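Local coordinates for ADP-dependent (S)-NAD(P)H-hydrate dehydratase (PDB 3BGK), which probably catalyses the ADP-dependent dehydration of (6S)-NAD(P)HX, restoring damaged NAD(P)H, as a homotetramer of the NnrD/CARKD family, at residues A[62-67]-A[129-135]; A[74-79]-A[100-105]; A[80-84]-A[255-260]; A[119-124]-A[147-153]; A[239-244]-A[279-284]. All coordinates share one frame; numbering follows the deposited sequence.

Contact 1 (A[62-67]-A[129-135]); sequences LLIGGN and VLMGPGL
I64 lays CD1 on V129 CG1 at 3.7 Å; with CG1 beside the backbone N (chi1 -54°), this branch runs back toward the start of its strand and slants over the valine. Its CB meets CG of M131 at 4.1 Å, and CG2 looks toward L135 CD1. Among the side chains of the other sheet face, L63 CD2 approaches L130 CD2 at 4.2 Å. Strands 62-64 and 129-131 are parallel, with axes 4.7 Å apart and 12° between their directions. L130 N donates to L62 O, I64 N to L130 O, and G132 N to I64 O. These are adjacent strands inside the central sheet of an alpha/beta three-layer sandwich, flanked by strands 88-93 and 157-161. Farther along, the two segments stay joined: G66 N donates to P133 O at 3.0 Å. G132 to L135 form a type II turn, and the side chain of N67 grips its last residue, ND2 donating to L135 O at 3.0 Å with that oxygen almost in the amide plane. G134, within the turn, is predicted to bind (6S)-NADPHX, as are the nearby A73 and D251.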
# COMPACT_ATOMS: atom_id res chain seq x y z
N LEU A 62 -4.16 -8.18 -21.83
CA LEU A 62 -3.12 -7.16 -21.80
C LEU A 62 -3.78 -5.78 -21.71
O LEU A 62 -4.65 -5.43 -22.52
CB LEU A 62 -2.18 -7.28 -23.01
CG LEU A 62 -1.10 -6.20 -23.20
CD1 LEU A 62 0.01 -6.29 -22.17
CD2 LEU A 62 -0.53 -6.23 -24.60
N LEU A 63 -3.37 -5.00 -20.71
CA LEU A 63 -3.86 -3.64 -20.55
C LEU A 63 -2.75 -2.72 -20.99
O LEU A 63 -1.58 -2.98 -20.69
CB LEU A 63 -4.25 -3.36 -19.10
CG LEU A 63 -5.57 -3.94 -18.59
CD1 LEU A 63 -5.47 -5.41 -18.27
CD2 LEU A 63 -6.05 -3.17 -17.39
N ILE A 64 -3.10 -1.66 -21.71
CA ILE A 64 -2.12 -0.71 -22.22
C ILE A 64 -2.64 0.69 -21.92
O ILE A 64 -3.68 1.09 -22.43
CB ILE A 64 -1.90 -0.88 -23.74
CG1 ILE A 64 -1.52 -2.33 -24.07
CG2 ILE A 64 -0.84 0.09 -24.25
CD1 ILE A 64 -1.61 -2.66 -25.53
N GLY A 65 -1.91 1.41 -21.08
CA GLY A 65 -2.32 2.73 -20.63
C GLY A 65 -1.51 3.17 -19.43
O GLY A 65 -0.41 2.68 -19.20
N GLY A 66 -2.05 4.11 -18.65
CA GLY A 66 -1.36 4.60 -17.47
C GLY A 66 -0.11 5.35 -17.87
O GLY A 66 0.88 5.38 -17.12
N ASN A 67 -0.15 5.94 -19.06
CA ASN A 67 0.88 6.83 -19.53
C ASN A 67 0.87 8.06 -18.64
O ASN A 67 -0.21 8.53 -18.25
CB ASN A 67 0.62 7.21 -20.98
CG ASN A 67 1.80 7.93 -21.64
OD1 ASN A 67 2.89 8.03 -21.06
ND2 ASN A 67 1.58 8.41 -22.85
N VAL A 129 -7.16 -7.41 -25.51
CA VAL A 129 -6.30 -6.24 -25.37
C VAL A 129 -7.15 -5.01 -25.04
O VAL A 129 -7.98 -4.57 -25.84
CB VAL A 129 -5.40 -6.00 -26.61
CG1 VAL A 129 -4.59 -4.70 -26.47
CG2 VAL A 129 -4.47 -7.18 -26.83
N LEU A 130 -6.95 -4.47 -23.83
CA LEU A 130 -7.63 -3.26 -23.41
C LEU A 130 -6.67 -2.09 -23.51
O LEU A 130 -5.76 -1.93 -22.69
CB LEU A 130 -8.20 -3.39 -21.99
CG LEU A 130 -8.67 -2.13 -21.25
CD1 LEU A 130 -9.66 -1.27 -22.07
CD2 LEU A 130 -9.28 -2.50 -19.91
N MSE A 131 -6.88 -1.26 -24.52
CA MSE A 131 -6.02 -0.11 -24.72
C MSE A 131 -6.81 1.17 -24.49
O MSE A 131 -7.93 1.31 -24.97
CB MSE A 131 -5.45 -0.15 -26.12
CG MSE A 131 -4.45 0.94 -26.43
SE MSE A 131 -3.93 0.87 -28.31
CE MSE A 131 -5.68 0.63 -29.14
N GLY A 132 -6.24 2.10 -23.72
CA GLY A 132 -6.81 3.43 -23.63
C GLY A 132 -6.88 4.13 -22.29
O GLY A 132 -6.71 5.36 -22.24
N PRO A 133 -7.17 3.39 -21.20
CA PRO A 133 -7.32 4.11 -19.93
C PRO A 133 -6.00 4.75 -19.48
O PRO A 133 -5.04 4.06 -19.16
CB PRO A 133 -7.78 3.02 -18.94
CG PRO A 133 -7.43 1.72 -19.57
CD PRO A 133 -7.38 1.94 -21.05
N GLY A 134 -5.97 6.08 -19.51
CA GLY A 134 -4.77 6.83 -19.16
C GLY A 134 -3.66 6.81 -20.20
O GLY A 134 -2.53 7.19 -19.92
N LEU A 135 -4.00 6.37 -21.42
CA LEU A 135 -3.03 6.29 -22.52
C LEU A 135 -2.47 7.67 -22.89
O LEU A 135 -1.31 7.78 -23.30
CB LEU A 135 -3.67 5.63 -23.75
CG LEU A 135 -2.82 5.28 -24.98
CD1 LEU A 135 -1.72 4.27 -24.65
CD2 LEU A 135 -3.69 4.75 -26.11

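Contact 2 (A[74-79]-A[100-105]); sequences IIMAAL and ALHSHL
I75 meets three residues of the helix 98-104 with three different atoms. CG1 lies 3.9 Å from L101 CD1, the two side chains alongside but running in contrary senses; CD1 reaches A100 CB at 3.8 Å; CG2 comes to H104 CD2 at 3.6 Å, isoleucine and histidine roughly perpendicular. One turn on, A78 offers only its CB, which is held between L101 CD1 at 3.7 Å and L105 CD2 at 3.6 Å. L79 closes the row: CD2 meets L105 CD1 at 3.8 Å, while CD1 stands 4.0 Å from H104 ND1.

The backbones explain this order. The axes pass 9.9 Å apart, and the two helices run the same way, 29° from parallel, interlocking through short branches over little more than one turn. L101 has CG anti to its N (chi1 175°), which carries CD1 across to I75 and A78. L105 has already left helical geometry, yet its side chain still points at the first helix and sets CD2 on A78.

Further out, L101 rests on V91 and A110 of strands 88-93 and 109-112. The polar end of H104 is turned to another chain: NE2 is hydrogen-bonded to H102 O of the second subunit, and by the same pairing H102 O receives H104 NE2 of the third subunit. No hydrogen bond links the two segments, so their adhesion is apolar, while the histidine combines two roles: its carbon CD2 packs against I75 and its NE2 takes part in the contact between subunits of the tetramer.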
# COMPACT_ATOMS: atom_id res chain seq x y z
N ILE A 74 -4.80 3.10 -15.17
CA ILE A 74 -4.45 1.74 -15.56
C ILE A 74 -4.39 0.82 -14.34
O ILE A 74 -4.65 -0.37 -14.45
CB ILE A 74 -3.16 1.66 -16.40
CG1 ILE A 74 -3.19 0.46 -17.36
CG2 ILE A 74 -1.91 1.61 -15.51
CD1 ILE A 74 -4.26 0.51 -18.45
N ILE A 75 -4.07 1.40 -13.18
CA ILE A 75 -4.09 0.67 -11.91
C ILE A 75 -5.52 0.29 -11.54
O ILE A 75 -5.76 -0.78 -10.99
CB ILE A 75 -3.45 1.48 -10.75
CG1 ILE A 75 -1.96 1.74 -11.02
CG2 ILE A 75 -3.63 0.76 -9.42
CD1 ILE A 75 -1.29 2.71 -10.04
N MSE A 76 -6.47 1.17 -11.85
CA MSE A 76 -7.87 0.93 -11.49
C MSE A 76 -8.55 -0.03 -12.45
O MSE A 76 -9.39 -0.84 -12.04
CB MSE A 76 -8.64 2.23 -11.37
CG MSE A 76 -8.33 2.96 -10.08
SE MSE A 76 -9.25 4.66 -9.92
CE MSE A 76 -8.47 5.66 -11.41
N ALA A 77 -8.17 0.03 -13.72
CA ALA A 77 -8.62 -0.96 -14.69
C ALA A 77 -8.00 -2.32 -14.39
O ALA A 77 -8.69 -3.35 -14.43
CB ALA A 77 -8.29 -0.51 -16.10
N ALA A 78 -6.71 -2.34 -14.06
CA ALA A 78 -6.03 -3.57 -13.68
C ALA A 78 -6.69 -4.23 -12.47
O ALA A 78 -7.02 -5.42 -12.52
CB ALA A 78 -4.56 -3.31 -13.40
N LEU A 79 -6.90 -3.46 -11.40
CA LEU A 79 -7.58 -3.93 -10.20
C LEU A 79 -8.93 -4.55 -10.52
O LEU A 79 -9.25 -5.63 -10.02
CB LEU A 79 -7.76 -2.79 -9.19
CG LEU A 79 -6.59 -2.47 -8.25
CD1 LEU A 79 -6.88 -1.20 -7.45
CD2 LEU A 79 -6.28 -3.63 -7.31
N ALA A 100 3.76 1.66 -8.28
CA ALA A 100 2.45 1.97 -7.73
C ALA A 100 1.42 0.90 -8.08
O ALA A 100 0.61 0.51 -7.24
CB ALA A 100 1.98 3.35 -8.20
N LEU A 101 1.48 0.40 -9.32
CA LEU A 101 0.61 -0.70 -9.74
C LEU A 101 0.84 -1.92 -8.86
O LEU A 101 -0.12 -2.54 -8.39
CB LEU A 101 0.84 -1.08 -11.21
CG LEU A 101 0.03 -2.30 -11.68
CD1 LEU A 101 -1.32 -1.92 -12.24
CD2 LEU A 101 0.80 -3.10 -12.69
N HIS A 102 2.11 -2.27 -8.65
CA HIS A 102 2.43 -3.45 -7.85
C HIS A 102 2.16 -3.28 -6.36
O HIS A 102 1.96 -4.27 -5.66
CB HIS A 102 3.85 -3.93 -8.10
CG HIS A 102 3.97 -4.75 -9.35
ND1 HIS A 102 5.09 -4.74 -10.13
CD2 HIS A 102 3.08 -5.57 -9.96
CE1 HIS A 102 4.91 -5.53 -11.17
NE2 HIS A 102 3.70 -6.06 -11.08
N SER A 103 2.14 -2.03 -5.89
CA SER A 103 1.72 -1.77 -4.52
C SER A 103 0.29 -2.27 -4.33
O SER A 103 -0.04 -2.83 -3.29
CB SER A 103 1.83 -0.29 -4.16
OG SER A 103 0.84 0.49 -4.83
N HIS A 104 -0.55 -2.10 -5.35
CA HIS A 104 -1.96 -2.51 -5.31
C HIS A 104 -2.16 -3.95 -5.72
O HIS A 104 -3.05 -4.63 -5.21
CB HIS A 104 -2.79 -1.64 -6.25
CG HIS A 104 -3.00 -0.24 -5.77
ND1 HIS A 104 -4.02 0.10 -4.90
CD2 HIS A 104 -2.32 0.90 -6.03
CE1 HIS A 104 -3.96 1.39 -4.65
NE2 HIS A 104 -2.94 1.90 -5.31
N LEU A 105 -1.33 -4.40 -6.66
CA LEU A 105 -1.61 -5.59 -7.47
C LEU A 105 -0.35 -6.32 -7.97
O LEU A 105 0.02 -6.20 -9.14
CB LEU A 105 -2.50 -5.19 -8.66
CG LEU A 105 -3.30 -6.21 -9.45
CD1 LEU A 105 -4.50 -6.74 -8.66
CD2 LEU A 105 -3.75 -5.56 -10.74

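Contact 3 (A[80-84]-A[255-260]); sequences ACVNS and GMIAGF
G255 and G259 form a G-x-x-x-G pattern on helix 249-263, and A80, C81 and S84 of segment 80-84, which carries the last turn of helix 71-83, pack against the side-chain-free surface that pattern leaves. The CA atoms of C81 and G255 come within 4.4 Å, a separation that suits a face without side chains on the second helix. C81 CA also makes a C-H...O contact with G255 O at 3.3 Å.

Three small side chains cover the glycine face. A80 CB touches M256 CG at 3.8 Å. C81 has SG anti to its backbone N (chi1 -170°), which sets the sulfur 4.1 Å from A258 CB and near G259 N. S84 brings CB to the edge of the F260 ring, near its plane, 4.2 Å from CD1. Its hydroxyl does not bond across the contact: OG donates to A80 O at 2.7 Å, the same oxygen that receives S84 N, and the two donors approach that carbonyl from opposite faces. OG is thereby left 3.6 Å from M256 CG, an apolar neighbour.

Both helices belong to the layer that covers one side of the central sheet; C81 reaches V89 of strand 88-93 beneath. As in other ribokinase-fold enzymes, the second helix begins with a G-x-G-D sequence, here including G250 and D251, predicted to bind AMP and (6S)-NADPHX respectively. At the other end of the glycine row, Q263 NE2 donates to both S84 O and G259 O, clipping the two segments together, and F260 meets F264 edge-to-face.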
# COMPACT_ATOMS: atom_id res chain seq x y z
N ALA A 80 -9.72 -3.89 -11.37
CA ALA A 80 -11.02 -4.41 -11.75
C ALA A 80 -10.90 -5.71 -12.55
O ALA A 80 -11.66 -6.65 -12.34
CB ALA A 80 -11.80 -3.38 -12.53
N CYS A 81 -9.93 -5.75 -13.46
CA CYS A 81 -9.76 -6.88 -14.36
C CYS A 81 -9.37 -8.15 -13.62
O CYS A 81 -9.90 -9.22 -13.91
CB CYS A 81 -8.73 -6.57 -15.45
SG CYS A 81 -8.69 -7.81 -16.75
N VAL A 82 -8.45 -8.02 -12.67
CA VAL A 82 -7.99 -9.17 -11.87
C VAL A 82 -9.12 -9.65 -10.98
O VAL A 82 -9.41 -10.85 -10.90
CB VAL A 82 -6.73 -8.84 -11.02
CG1 VAL A 82 -6.31 -10.03 -10.18
CG2 VAL A 82 -5.58 -8.44 -11.92
N ASN A 83 -9.78 -8.70 -10.32
CA ASN A 83 -10.83 -9.03 -9.38
C ASN A 83 -12.05 -9.65 -10.06
O ASN A 83 -12.78 -10.42 -9.43
CB ASN A 83 -11.19 -7.82 -8.52
CG ASN A 83 -10.11 -7.50 -7.49
OD1 ASN A 83 -9.74 -8.36 -6.69
ND2 ASN A 83 -9.61 -6.27 -7.50
N SER A 84 -12.26 -9.34 -11.34
CA SER A 84 -13.30 -9.99 -12.14
C SER A 84 -12.99 -11.44 -12.52
O SER A 84 -13.87 -12.18 -12.98
CB SER A 84 -13.60 -9.16 -13.39
OG SER A 84 -14.00 -7.85 -13.02
N GLY A 255 -11.97 -2.14 -16.98
CA GLY A 255 -11.31 -3.31 -16.41
C GLY A 255 -12.26 -4.48 -16.22
O GLY A 255 -11.92 -5.62 -16.54
N MSE A 256 -13.45 -4.21 -15.72
CA MSE A 256 -14.46 -5.25 -15.54
C MSE A 256 -14.91 -5.89 -16.85
O MSE A 256 -14.93 -7.12 -16.95
CB MSE A 256 -15.66 -4.72 -14.77
CG MSE A 256 -15.35 -4.50 -13.31
SE MSE A 256 -16.91 -3.93 -12.32
CE MSE A 256 -17.99 -5.54 -12.50
N ILE A 257 -15.26 -5.07 -17.84
CA ILE A 257 -15.60 -5.58 -19.17
C ILE A 257 -14.49 -6.48 -19.74
O ILE A 257 -14.78 -7.54 -20.31
CB ILE A 257 -15.92 -4.44 -20.18
CG1 ILE A 257 -17.15 -3.66 -19.73
CG2 ILE A 257 -16.14 -5.01 -21.60
CD1 ILE A 257 -17.26 -2.28 -20.35
N ALA A 258 -13.24 -6.07 -19.56
CA ALA A 258 -12.09 -6.86 -20.02
C ALA A 258 -12.01 -8.22 -19.33
O ALA A 258 -11.69 -9.22 -19.96
CB ALA A 258 -10.79 -6.08 -19.83
N GLY A 259 -12.31 -8.24 -18.03
CA GLY A 259 -12.24 -9.47 -17.24
C GLY A 259 -13.36 -10.43 -17.60
O GLY A 259 -13.16 -11.65 -17.64
N PHE A 260 -14.55 -9.87 -17.87
CA PHE A 260 -15.69 -10.67 -18.27
C PHE A 260 -15.46 -11.36 -19.62
O PHE A 260 -15.60 -12.58 -19.72
CB PHE A 260 -16.97 -9.83 -18.30
CG PHE A 260 -17.71 -9.79 -16.98
CD1 PHE A 260 -17.07 -9.34 -15.81
CD2 PHE A 260 -19.04 -10.17 -16.90
CE1 PHE A 260 -17.75 -9.30 -14.60
CE2 PHE A 260 -19.74 -10.13 -15.69
CZ PHE A 260 -19.09 -9.69 -14.53

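Contact 4 (A[119-124]-A[147-153]); sequences LSEQIT and VVWQAIE
I123 directs its CB at A151 and forks there. CG2, anti to the backbone N, comes 3.5 Å from A151 O and 3.8 Å from A151 CB, with I152 CD1 a little farther off. CG1 takes the other branch beside the N (chi1 -72°) and touches L62 CD2 of the sheet below. At the tip, CD1 settles 3.8 Å from V148 CA and 3.9 Å from V148 CG2. The isoleucine thus wedges between the last turn of helix 139-151 and the strands. One turn earlier, L119 CD2 meets V147 CG1 at 3.8 Å. At the outer end, E153 extends over T124, OE1 lying 3.7 Å from its CB; the threonine OG1 is instead committed within its own helix, donating to E121 O at 2.8 Å.

The short helix axes come within 10.0 Å and cross at -41°, and no hydrogen bond joins the segments. L119 and V148 both bear on I64, while I123 bears on L62, so the inner side of the pair sits on strand 60-64. Two helices before and after one strand, 128-131, packed side by side on the sheet are typical of an outer helical layer in a three-layer alpha/beta sandwich.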
# COMPACT_ATOMS: atom_id res chain seq x y z
N LEU A 119 6.33 -5.40 -25.84
CA LEU A 119 4.93 -5.04 -26.10
C LEU A 119 4.33 -5.90 -27.21
O LEU A 119 3.20 -6.36 -27.08
CB LEU A 119 4.80 -3.55 -26.46
CG LEU A 119 3.44 -3.03 -26.94
CD1 LEU A 119 2.34 -3.17 -25.87
CD2 LEU A 119 3.54 -1.59 -27.41
N SER A 120 5.10 -6.12 -28.27
CA SER A 120 4.70 -6.97 -29.39
C SER A 120 4.47 -8.42 -28.96
O SER A 120 3.40 -8.98 -29.22
CB SER A 120 5.74 -6.92 -30.52
OG SER A 120 5.42 -5.91 -31.46
N GLU A 121 5.47 -9.00 -28.29
CA GLU A 121 5.38 -10.36 -27.76
C GLU A 121 4.13 -10.53 -26.89
O GLU A 121 3.42 -11.52 -27.01
CB GLU A 121 6.63 -10.71 -26.94
CG GLU A 121 7.89 -10.96 -27.76
N GLN A 122 3.87 -9.53 -26.04
CA GLN A 122 2.75 -9.59 -25.11
C GLN A 122 1.38 -9.49 -25.79
O GLN A 122 0.41 -10.07 -25.31
CB GLN A 122 2.89 -8.53 -24.01
CG GLN A 122 3.98 -8.84 -22.98
CD GLN A 122 3.76 -10.14 -22.21
OE1 GLN A 122 2.63 -10.47 -21.83
NE2 GLN A 122 4.84 -10.88 -21.98
N ILE A 123 1.31 -8.78 -26.92
CA ILE A 123 0.08 -8.71 -27.70
C ILE A 123 -0.30 -10.10 -28.23
O ILE A 123 -1.46 -10.51 -28.09
CB ILE A 123 0.16 -7.66 -28.84
CG1 ILE A 123 0.12 -6.24 -28.27
CG2 ILE A 123 -1.00 -7.83 -29.83
CD1 ILE A 123 0.81 -5.20 -29.14
N THR A 124 0.68 -10.82 -28.79
CA THR A 124 0.47 -12.19 -29.31
C THR A 124 0.11 -13.21 -28.23
O THR A 124 -0.51 -14.23 -28.53
CB THR A 124 1.70 -12.74 -30.08
OG1 THR A 124 2.70 -13.18 -29.15
CG2 THR A 124 2.29 -11.70 -31.03
N VAL A 147 1.46 0.34 -32.90
CA VAL A 147 2.08 -0.97 -32.68
C VAL A 147 0.97 -2.00 -32.47
O VAL A 147 0.88 -2.99 -33.19
CB VAL A 147 3.07 -0.98 -31.48
CG1 VAL A 147 3.54 -2.40 -31.16
CG2 VAL A 147 4.26 -0.08 -31.76
N VAL A 148 0.12 -1.71 -31.48
CA VAL A 148 -1.02 -2.55 -31.13
C VAL A 148 -1.89 -2.80 -32.35
O VAL A 148 -2.18 -3.95 -32.68
CB VAL A 148 -1.86 -1.90 -30.00
CG1 VAL A 148 -3.16 -2.67 -29.76
CG2 VAL A 148 -1.04 -1.81 -28.74
N TRP A 149 -2.28 -1.73 -33.03
CA TRP A 149 -3.15 -1.81 -34.21
C TRP A 149 -2.62 -2.75 -35.30
O TRP A 149 -3.40 -3.42 -35.97
CB TRP A 149 -3.41 -0.41 -34.78
CG TRP A 149 -4.64 -0.35 -35.63
CD1 TRP A 149 -4.69 -0.34 -37.00
CD2 TRP A 149 -5.99 -0.33 -35.17
NE1 TRP A 149 -6.00 -0.30 -37.42
CE2 TRP A 149 -6.82 -0.29 -36.32
CE3 TRP A 149 -6.59 -0.33 -33.90
CZ2 TRP A 149 -8.21 -0.25 -36.23
CZ3 TRP A 149 -7.98 -0.29 -33.82
CH2 TRP A 149 -8.77 -0.25 -34.98
N GLN A 150 -1.30 -2.80 -35.47
CA GLN A 150 -0.69 -3.68 -36.48
C GLN A 150 -0.43 -5.11 -35.96
O GLN A 150 -0.25 -6.04 -36.75
CB GLN A 150 0.61 -3.08 -37.03
CG GLN A 150 0.39 -1.84 -37.91
N ALA A 151 -0.43 -5.27 -34.64
CA ALA A 151 -0.15 -6.56 -34.01
C ALA A 151 -1.40 -7.35 -33.61
O ALA A 151 -1.31 -8.54 -33.28
CB ALA A 151 0.79 -6.37 -32.81
N ILE A 152 -2.56 -6.70 -33.63
CA ILE A 152 -3.82 -7.37 -33.29
C ILE A 152 -4.15 -8.46 -34.30
O ILE A 152 -3.92 -8.32 -35.50
CB ILE A 152 -5.02 -6.37 -33.12
CG1 ILE A 152 -4.81 -5.46 -31.89
CG2 ILE A 152 -6.36 -7.10 -33.02
CD1 ILE A 152 -4.72 -6.18 -30.54
N GLU A 153 -4.68 -9.57 -33.78
CA GLU A 153 -5.00 -10.75 -34.57
C GLU A 153 -6.52 -10.92 -34.58
O GLU A 153 -7.20 -10.40 -33.69
CB GLU A 153 -4.30 -11.97 -33.95
CG GLU A 153 -2.77 -11.79 -33.76
CD GLU A 153 -2.12 -12.84 -32.85
OE1 GLU A 153 -0.88 -12.84 -32.76
OE2 GLU A 153 -2.84 -13.66 -32.23

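Contact 5 (A[239-244]-A[279-284]); sequences VGGPYQ and HSYIAD
Hydrogen bonds from Y243 and G240 converge on the carboxylate of D284. G240 N donates to OD1 of D284 at 2.8 Å, approaching from above the carboxylate plane, 36° out of it; a weaker bond from the same N goes to D284 OD2 at 3.3 Å. Y243 OH also donates to D284 OD1, at a modelled 2.4 Å, a length so short that its exact value is doubtful. OD1 lies at the edge of the tyrosine ring, in its plane, and ring and carboxylate are turned 72° against each other.

Apolar and van der Waals contacts lie beside these bonds. V239 CG2 rests on S280 CB at 3.7 Å, and Q244 CG packs on A283 CB at 3.5 Å. Y243 CE2 comes within 4.1 Å of A283 CB. The ring reaches the helix because a first torsion of 37° tucks it over its own backbone: G241 CA sits 3.4 Å above one face, offset toward the rim.

In the fold, residues 239-244 belong to the connection between strand 233-237 and helix 249-263, and D284 ties it to helix 268-287. H279, on that helix, bonds through NE2 to M249 O, beside G250 of the predicted AMP site. A283 leans on I298 of helix 295-310, Y243 pairs through its backbone with V293, and P242 O accepts a bond from R49 of the second subunit.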
# COMPACT_ATOMS: atom_id res chain seq x y z
N VAL A 239 -30.05 0.13 -12.60
CA VAL A 239 -29.13 0.33 -11.47
C VAL A 239 -28.14 1.47 -11.74
O VAL A 239 -27.91 1.85 -12.89
CB VAL A 239 -28.33 -0.96 -11.11
CG1 VAL A 239 -29.25 -2.04 -10.55
CG2 VAL A 239 -27.58 -1.49 -12.31
N GLY A 240 -27.57 2.02 -10.67
CA GLY A 240 -26.64 3.14 -10.78
C GLY A 240 -27.15 4.38 -10.09
O GLY A 240 -28.35 4.56 -9.94
N GLY A 241 -26.23 5.24 -9.67
CA GLY A 241 -26.60 6.49 -9.03
C GLY A 241 -25.51 7.54 -9.02
O GLY A 241 -24.43 7.32 -9.56
N PRO A 242 -25.79 8.70 -8.40
CA PRO A 242 -24.91 9.87 -8.37
C PRO A 242 -23.63 9.66 -7.56
O PRO A 242 -22.66 10.39 -7.73
CB PRO A 242 -25.77 10.96 -7.73
CG PRO A 242 -26.76 10.22 -6.91
CD PRO A 242 -27.05 8.95 -7.65
N TYR A 243 -23.64 8.66 -6.68
CA TYR A 243 -22.47 8.27 -5.88
C TYR A 243 -21.36 7.68 -6.77
O TYR A 243 -20.24 7.43 -6.30
CB TYR A 243 -22.90 7.26 -4.81
CG TYR A 243 -23.97 6.30 -5.28
CD1 TYR A 243 -25.32 6.56 -5.06
CD2 TYR A 243 -23.63 5.14 -5.99
CE1 TYR A 243 -26.31 5.69 -5.51
CE2 TYR A 243 -24.60 4.27 -6.45
CZ TYR A 243 -25.94 4.55 -6.20
OH TYR A 243 -26.92 3.69 -6.64
N GLN A 244 -21.68 7.46 -8.04
CA GLN A 244 -20.72 6.95 -9.01
C GLN A 244 -19.99 8.06 -9.75
O GLN A 244 -19.03 7.79 -10.49
CB GLN A 244 -21.42 6.05 -10.01
CG GLN A 244 -21.59 4.63 -9.53
CD GLN A 244 -22.34 3.78 -10.52
OE1 GLN A 244 -21.75 2.97 -11.24
NE2 GLN A 244 -23.65 3.97 -10.59
N HIS A 279 -21.01 -3.72 -12.40
CA HIS A 279 -20.32 -2.49 -12.03
C HIS A 279 -21.26 -1.55 -11.24
O HIS A 279 -20.96 -1.20 -10.09
CB HIS A 279 -19.79 -1.86 -13.32
CG HIS A 279 -19.21 -0.49 -13.16
ND1 HIS A 279 -19.96 0.66 -13.33
CD2 HIS A 279 -17.95 -0.08 -12.90
CE1 HIS A 279 -19.19 1.71 -13.16
NE2 HIS A 279 -17.96 1.29 -12.91
N SER A 280 -22.39 -1.19 -11.85
CA SER A 280 -23.37 -0.30 -11.20
C SER A 280 -24.15 -0.96 -10.06
O SER A 280 -24.50 -0.30 -9.07
CB SER A 280 -24.35 0.29 -12.22
OG SER A 280 -23.76 1.38 -12.91
N TYR A 281 -24.42 -2.26 -10.21
CA TYR A 281 -25.11 -3.03 -9.18
C TYR A 281 -24.32 -3.04 -7.87
O TYR A 281 -24.90 -2.89 -6.80
CB TYR A 281 -25.37 -4.45 -9.66
CG TYR A 281 -25.92 -5.40 -8.62
CD1 TYR A 281 -27.28 -5.49 -8.39
CD2 TYR A 281 -25.07 -6.23 -7.90
CE1 TYR A 281 -27.79 -6.37 -7.43
CE2 TYR A 281 -25.56 -7.11 -6.96
CZ TYR A 281 -26.92 -7.18 -6.73
OH TYR A 281 -27.42 -8.06 -5.79
N ILE A 282 -23.01 -3.21 -7.98
CA ILE A 282 -22.12 -3.18 -6.80
C ILE A 282 -22.12 -1.77 -6.18
O ILE A 282 -22.24 -1.62 -4.96
CB ILE A 282 -20.69 -3.67 -7.15
CG1 ILE A 282 -20.71 -5.18 -7.44
CG2 ILE A 282 -19.72 -3.36 -6.01
CD1 ILE A 282 -19.49 -5.70 -8.21
N ALA A 283 -22.02 -0.76 -7.04
CA ALA A 283 -22.06 0.64 -6.61
C ALA A 283 -23.35 0.94 -5.85
O ALA A 283 -23.32 1.64 -4.83
CB ALA A 283 -21.90 1.57 -7.81
N ASP A 284 -24.47 0.40 -6.34
CA ASP A 284 -25.77 0.50 -5.66
C ASP A 284 -25.74 -0.12 -4.27
O ASP A 284 -26.28 0.47 -3.34
CB ASP A 284 -26.90 -0.11 -6.49
CG ASP A 284 -27.50 0.87 -7.50
OD1 ASP A 284 -26.75 1.73 -8.02
OD2 ASP A 284 -28.72 0.80 -7.77

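In the fold
Contact 1 lies in the sheet, and contacts 2, 3 and 4 all touch it. Contacts 2 and 3 share helix 71-83, which follows strand 60-64; their centres lie about 12 Å apart, and about 12 and 13 Å from that of contact 1. Contact 4, its centre about 13 Å from that of contact 1, joins the helices before and after strand 128-131. Contacts 4 and 5 have centres about 34 Å apart, across the chain's centre; contact 5 touches contact 3 where M256 meets H279. Along the chain contact 2 nests within contact 1, whereas contact 3 crosses contacts 1, 2 and 5, bringing the late helix 249-263 against the early helix 71-83. Contacts 2 and 5 also touch the second subunit.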